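Local coordinates for ABC transporter binding protein AcbH (Actinoplanes, PDB 3OO8), which binds beta-D-galactopyranose as the extracellular solute receptor of a bacterial ABC transporter, with an exclusive preference for that sugar, at residues A[33-38]-A[68-73]; A[224-229]-A[385-390]. The protein carries 2 engineered substitutions. All blocks are in the same frame, centred on the assembly; numbering follows the deposited sequence.

The two contacts lie in different parts of a solute-binding protein of the class 2 fold, their centres 33 Å apart and their nearest atoms about 17 Å apart. Interaction 1 (33-38 with 68-73) borders the galactose site: it holds Gln71, a galactose-binding residue, and the side chain of Asn35 lies about 4 Å from that of His67, another such residue. Interaction 2 (224-229 with 385-390) joins two helices farther from the galactose-binding residues; the side chain of Trp229 is about 10 Å from that of Trp142, and that of Ile387 about 10 Å from that of Glu372, a site residue altered in this structure. Interaction 1 combines an amide pair with a phenyl ring, whereas interaction 2 is apolar.

Interaction 1. Residues A[33-38]-A[68-73]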
loop_
_atom_site.group_PDB
_atom_site.type_symbol
_atom_site.label_atom_id
_atom_site.label_comp_id
_atom_site.label_asym_id
_atom_site.label_seq_id
_atom_site.Cartn_x
_atom_site.Cartn_y
_atom_site.Cartn_z
ATOM N N GLY A 33 -15.790 5.155 -15.040
ATOM C CA GLY A 33 -16.159 5.508 -13.673
ATOM C C GLY A 33 -14.899 5.841 -12.922
ATOM O O GLY A 33 -14.003 4.993 -12.811
ATOM N N SER A 34 -14.813 7.073 -12.424
ATOM C CA SER A 34 -13.617 7.541 -11.765
ATOM C C SER A 34 -13.815 8.088 -10.357
ATOM O O SER A 34 -14.647 8.963 -10.137
ATOM C CB SER A 34 -12.933 8.608 -12.635
ATOM O OG SER A 34 -11.844 9.211 -11.949
ATOM N N ASN A 35 -13.021 7.584 -9.422
ATOM C CA ASN A 35 -12.986 8.073 -8.049
ATOM C C ASN A 35 -11.923 9.153 -7.865
ATOM O O ASN A 35 -11.616 9.556 -6.735
ATOM C CB ASN A 35 -12.801 6.885 -7.088
ATOM C CG ASN A 35 -11.433 6.205 -7.255
ATOM O OD1 ASN A 35 -10.572 6.738 -7.940
ATOM N ND2 ASN A 35 -11.217 5.066 -6.581
ATOM N N TYR A 36 -11.340 9.661 -8.950
ATOM C CA TYR A 36 -10.362 10.748 -8.815
ATOM C C TYR A 36 -11.119 12.073 -8.721
ATOM O O TYR A 36 -11.295 12.778 -9.711
ATOM C CB TYR A 36 -9.361 10.785 -9.973
ATOM C CG TYR A 36 -8.410 9.602 -10.036
ATOM C CD1 TYR A 36 -7.561 9.321 -8.987
ATOM C CD2 TYR A 36 -8.348 8.793 -11.183
ATOM C CE1 TYR A 36 -6.690 8.266 -9.038
ATOM C CE2 TYR A 36 -7.454 7.717 -11.258
ATOM C CZ TYR A 36 -6.644 7.461 -10.175
ATOM O OH TYR A 36 -5.747 6.424 -10.190
ATOM N N SER A 37 -11.560 12.408 -7.518
ATOM C CA SER A 37 -12.370 13.616 -7.351
ATOM C C SER A 37 -11.532 14.802 -6.850
ATOM O O SER A 37 -11.915 15.951 -7.064
ATOM C CB SER A 37 -13.574 13.330 -6.428
ATOM O OG SER A 37 -13.155 12.936 -5.126
ATOM N N ASP A 38 -10.391 14.548 -6.214
ATOM C CA ASP A 38 -9.494 15.648 -5.797
ATOM C C ASP A 38 -8.970 16.384 -7.040
ATOM O O ASP A 38 -8.787 15.790 -8.114
ATOM C CB ASP A 38 -8.317 15.165 -4.942
ATOM C CG ASP A 38 -8.725 14.705 -3.555
ATOM O OD1 ASP A 38 -9.863 14.964 -3.119
ATOM O OD2 ASP A 38 -7.881 14.060 -2.909
ATOM N N ASN A 68 -14.905 9.057 -1.786
ATOM C CA ASN A 68 -15.431 8.208 -0.731
ATOM C C ASN A 68 -16.757 7.580 -1.101
ATOM O O ASN A 68 -16.988 6.411 -0.824
ATOM C CB ASN A 68 -15.518 8.987 0.580
ATOM C CG ASN A 68 -14.162 9.165 1.222
ATOM O OD1 ASN A 68 -13.164 8.564 0.800
ATOM N ND2 ASN A 68 -14.107 10.009 2.242
ATOM N N THR A 69 -17.613 8.363 -1.742
ATOM C CA THR A 69 -18.902 7.867 -2.214
ATOM C C THR A 69 -18.751 6.717 -3.186
ATOM O O THR A 69 -19.469 5.728 -3.081
ATOM C CB THR A 69 -19.722 8.970 -2.877
ATOM O OG1 THR A 69 -19.801 10.063 -1.958
ATOM C CG2 THR A 69 -21.109 8.485 -3.216
ATOM N N PHE A 70 -17.842 6.873 -4.155
ATOM C CA PHE A 70 -17.588 5.809 -5.133
ATOM C C PHE A 70 -17.167 4.525 -4.404
ATOM O O PHE A 70 -17.666 3.432 -4.710
ATOM C CB PHE A 70 -16.474 6.243 -6.114
ATOM C CG PHE A 70 -16.316 5.319 -7.280
ATOM C CD1 PHE A 70 -17.102 5.517 -8.425
ATOM C CD2 PHE A 70 -15.385 4.268 -7.241
ATOM C CE1 PHE A 70 -17.003 4.653 -9.530
ATOM C CE2 PHE A 70 -15.284 3.387 -8.340
ATOM C CZ PHE A 70 -16.074 3.602 -9.480
ATOM N N GLN A 71 -16.239 4.647 -3.462
ATOM C CA GLN A 71 -15.765 3.500 -2.701
ATOM C C GLN A 71 -16.978 2.843 -2.025
ATOM O O GLN A 71 -17.218 1.637 -2.152
ATOM C CB GLN A 71 -14.792 3.984 -1.614
ATOM C CG GLN A 71 -13.720 4.926 -2.147
ATOM C CD GLN A 71 -12.919 4.322 -3.277
ATOM O OE1 GLN A 71 -13.045 4.738 -4.425
ATOM N NE2 GLN A 71 -12.096 3.330 -2.959
ATOM N N ASN A 72 -17.763 3.669 -1.347
ATOM C CA ASN A 72 -18.898 3.155 -0.556
ATOM C C ASN A 72 -19.955 2.464 -1.411
ATOM O O ASN A 72 -20.616 1.533 -0.936
ATOM C CB ASN A 72 -19.521 4.262 0.300
ATOM C CG ASN A 72 -18.641 4.681 1.458
ATOM O OD1 ASN A 72 -17.770 3.932 1.916
ATOM N ND2 ASN A 72 -18.878 5.897 1.952
ATOM N N ASN A 73 -20.100 2.900 -2.665
ATOM C CA ASN A 73 -21.134 2.349 -3.544
ATOM C C ASN A 73 -20.657 1.249 -4.484
ATOM O O ASN A 73 -21.440 0.759 -5.303
ATOM C CB ASN A 73 -21.791 3.486 -4.349
ATOM C CG ASN A 73 -23.018 3.023 -5.161
ATOM O OD1 ASN A 73 -23.961 2.425 -4.618
ATOM N ND2 ASN A 73 -23.023 3.345 -6.458
#
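Asn35 meets both Phe70 and Gln71 at the end of strand 30-34, which helix 39-56 links to the parallel strand 60-64 in a beta-alpha-beta crossover of the class 2 solute-binding fold; helix 67-79 follows and packs against that end. The amide of Asn35 reaches across to Gln71, one of the residues that bind beta-D-galactose. Its ND2 donates to OE1 of Gln71 over 2.8 Å. The bond is moderately bent, with an N-H...O angle of 148°, and the donor stands somewhat out of the plane of the acceptor carbonyl; the two amide planes are turned 44° apart. Two amides suit this place because one can give an N-H while the other offers its oxygen. In the conformer given, one of two deposited, the bond would help to position the end of a sugar-binding side chain. Gln71 needs a bend to get there: its CB does not point straight at the loop, but the chain folds at chi2 (-56°) and swings OE1 back to Asn35. A glycerol, probably from the crystallisation liquor, lies about 4 Å from the Gln71 side chain, consistent with a pocket there.

The apolar half is carried by Phe70, one residue earlier on the helix. With CG placed opposite the backbone N (chi1 -170°), its ring extends alongside the end of the strand, and CD2 comes within 3.7 Å of CB of Asn35 in an oblique approach. Gly33, with no side chain, lets the phenyl ring lie close to the strand backbone, Phe70 CZ being 4.2 Å from Gly33 O. Tyr77 and Thr87 also touch the ring. On the loop side, Ser34 shapes the exit from the strand with an ST turn: its OG accepts a hydrogen bond from the backbone N of Tyr36 at 3.1 Å.

Interaction 2. Residues A[224-229]-A[385-390]; sequences KVFDQW and KLIQQF
Helices 220-232 and 377-392 run in roughly the same direction here, their segment axes 12.6 Å apart at closest approach and crossing at -42°, a wide spacing bridged by large side chains. Phe390 points into the gap, has the most surface buried by the other segment, and is met by two aromatic residues. Phe226 presents its edge to the face of the Phe390 ring, in an edge-to-face pair with centroids 5.0 Å apart and planes at 56°; CD1 of Phe226 sits over the centre of that face. Phe390 also meets Trp229, with its CE2 lying 3.5 Å from Trp229 CG, over one face of the indole and toward the rim. Phe226, Trp229 and Phe390 thus form an aromatic cluster between helices of the class 2 solute-binding fold, with Ile399 of helix 396-413 touching both phenylalanines. Ile387, one turn before Phe390, uses its two branches separately: CG2, anti to the backbone N, reaches Trp229 CH2 at 3.6 Å, while CG1 lies at the edge of the Phe226 ring, 4.2 Å from CZ. Its branched shape suits a place between two rings. The indole's polar edge is satisfied as well, since Trp229 NE1 is hydrogen-bonded to OE1 of Gln236.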
loop_
_atom_site.group_PDB
_atom_site.type_symbol
_atom_site.label_atom_id
_atom_site.label_comp_id
_atom_site.label_asym_id
_atom_site.label_seq_id
_atom_site.Cartn_x
_atom_site.Cartn_y
_atom_site.Cartn_z
ATOM N N LYS A 224 3.595 -14.630 17.669
ATOM C CA LYS A 224 4.994 -14.310 17.381
ATOM C C LYS A 224 5.167 -12.895 16.874
ATOM O O LYS A 224 6.176 -12.241 17.193
ATOM C CB LYS A 224 5.588 -15.294 16.398
ATOM C CG LYS A 224 5.877 -16.677 16.962
ATOM C CD LYS A 224 6.485 -17.508 15.864
ATOM C CE LYS A 224 5.852 -17.090 14.545
ATOM N NZ LYS A 224 5.930 -18.103 13.489
ATOM N N VAL A 225 4.215 -12.429 16.066
ATOM C CA VAL A 225 4.209 -11.013 15.658
ATOM C C VAL A 225 4.171 -10.064 16.843
ATOM O O VAL A 225 4.982 -9.141 16.949
ATOM C CB VAL A 225 3.069 -10.683 14.667
ATOM C CG1 VAL A 225 2.936 -9.150 14.476
ATOM C CG2 VAL A 225 3.298 -11.384 13.346
ATOM N N PHE A 226 3.244 -10.309 17.756
ATOM C CA PHE A 226 3.092 -9.420 18.900
ATOM C C PHE A 226 4.255 -9.526 19.886
ATOM O O PHE A 226 4.648 -8.525 20.528
ATOM C CB PHE A 226 1.705 -9.599 19.545
ATOM C CG PHE A 226 0.568 -8.915 18.780
ATOM C CD1 PHE A 226 0.437 -7.529 18.767
ATOM C CD2 PHE A 226 -0.383 -9.677 18.101
ATOM C CE1 PHE A 226 -0.604 -6.910 18.069
ATOM C CE2 PHE A 226 -1.440 -9.066 17.423
ATOM C CZ PHE A 226 -1.548 -7.698 17.396
ATOM N N ASP A 227 4.803 -10.729 20.016
ATOM C CA ASP A 227 6.001 -10.956 20.839
ATOM C C ASP A 227 7.166 -10.146 20.290
ATOM O O ASP A 227 7.881 -9.498 21.056
ATOM C CB ASP A 227 6.338 -12.443 20.976
ATOM C CG ASP A 227 5.381 -13.170 21.916
ATOM O OD1 ASP A 227 4.727 -12.523 22.748
ATOM O OD2 ASP A 227 5.297 -14.413 21.832
ATOM N N GLN A 228 7.312 -10.104 18.965
ATOM C CA GLN A 228 8.378 -9.284 18.376
ATOM C C GLN A 228 8.098 -7.809 18.630
ATOM O O GLN A 228 9.004 -7.008 18.890
ATOM C CB GLN A 228 8.489 -9.533 16.858
ATOM C CG GLN A 228 9.864 -9.164 16.278
ATOM C CD GLN A 228 10.865 -10.329 16.191
ATOM O OE1 GLN A 228 10.521 -11.508 16.371
ATOM N NE2 GLN A 228 12.110 -9.998 15.846
ATOM N N TRP A 229 6.827 -7.439 18.578
ATOM C CA TRP A 229 6.455 -6.039 18.760
ATOM C C TRP A 229 6.728 -5.605 20.206
ATOM O O TRP A 229 7.025 -4.426 20.458
ATOM C CB TRP A 229 4.976 -5.837 18.411
ATOM C CG TRP A 229 4.575 -4.427 18.077
ATOM C CD1 TRP A 229 5.159 -3.241 18.524
ATOM C CD2 TRP A 229 3.435 -4.038 17.316
ATOM N NE1 TRP A 229 4.462 -2.163 18.032
ATOM C CE2 TRP A 229 3.401 -2.620 17.282
ATOM C CE3 TRP A 229 2.449 -4.763 16.620
ATOM C CZ2 TRP A 229 2.409 -1.909 16.598
ATOM C CZ3 TRP A 229 1.448 -4.052 15.934
ATOM C CH2 TRP A 229 1.450 -2.641 15.905
ATOM N N LYS A 385 -8.583 -0.859 16.986
ATOM C CA LYS A 385 -8.776 -0.676 18.404
ATOM C C LYS A 385 -7.982 -1.706 19.192
ATOM O O LYS A 385 -7.411 -1.390 20.246
ATOM C CB LYS A 385 -10.270 -0.803 18.746
ATOM C CG LYS A 385 -10.638 -0.184 20.070
ATOM C CD LYS A 385 -12.135 -0.337 20.373
ATOM C CE LYS A 385 -13.015 0.375 19.351
ATOM N NZ LYS A 385 -13.274 -0.483 18.157
ATOM N N LEU A 386 -7.928 -2.929 18.663
ATOM C CA LEU A 386 -7.221 -3.988 19.388
ATOM C C LEU A 386 -5.722 -3.692 19.415
ATOM O O LEU A 386 -5.053 -3.951 20.399
ATOM C CB LEU A 386 -7.520 -5.381 18.796
ATOM C CG LEU A 386 -8.990 -5.754 18.918
ATOM C CD1 LEU A 386 -9.260 -7.015 18.077
ATOM C CD2 LEU A 386 -9.350 -6.000 20.397
ATOM N N ILE A 387 -5.192 -3.127 18.328
ATOM C CA ILE A 387 -3.780 -2.782 18.299
ATOM C C ILE A 387 -3.481 -1.614 19.224
ATOM O O ILE A 387 -2.450 -1.590 19.842
ATOM C CB ILE A 387 -3.253 -2.623 16.859
ATOM C CG1 ILE A 387 -3.135 -4.027 16.254
ATOM C CG2 ILE A 387 -1.930 -1.866 16.832
ATOM C CD1 ILE A 387 -2.893 -4.060 14.760
ATOM N N GLN A 388 -4.435 -0.693 19.363
ATOM C CA GLN A 388 -4.268 0.408 20.327
ATOM C C GLN A 388 -4.221 -0.137 21.740
ATOM O O GLN A 388 -3.420 0.314 22.576
ATOM C CB GLN A 388 -5.386 1.434 20.190
ATOM C CG GLN A 388 -5.163 2.399 19.032
ATOM C CD GLN A 388 -6.344 3.283 18.770
ATOM O OE1 GLN A 388 -7.483 2.954 19.119
ATOM N NE2 GLN A 388 -6.089 4.417 18.139
ATOM N N GLN A 389 -5.039 -1.153 21.992
ATOM C CA GLN A 389 -5.059 -1.794 23.306
ATOM C C GLN A 389 -3.695 -2.456 23.597
ATOM O O GLN A 389 -3.145 -2.326 24.698
ATOM C CB GLN A 389 -6.248 -2.762 23.389
ATOM C CG GLN A 389 -6.460 -3.374 24.760
ATOM C CD GLN A 389 -7.764 -4.160 24.856
ATOM O OE1 GLN A 389 -8.510 -4.282 23.875
ATOM N NE2 GLN A 389 -8.032 -4.716 26.039
ATOM N N PHE A 390 -3.104 -3.101 22.590
ATOM C CA PHE A 390 -1.771 -3.675 22.732
ATOM C C PHE A 390 -0.713 -2.595 23.026
ATOM O O PHE A 390 0.114 -2.729 23.928
ATOM C CB PHE A 390 -1.361 -4.463 21.472
ATOM C CG PHE A 390 0.078 -4.891 21.490
ATOM C CD1 PHE A 390 0.493 -5.994 22.239
ATOM C CD2 PHE A 390 1.044 -4.169 20.790
ATOM C CE1 PHE A 390 1.846 -6.384 22.262
ATOM C CE2 PHE A 390 2.388 -4.546 20.831
ATOM C CZ PHE A 390 2.796 -5.646 21.553
#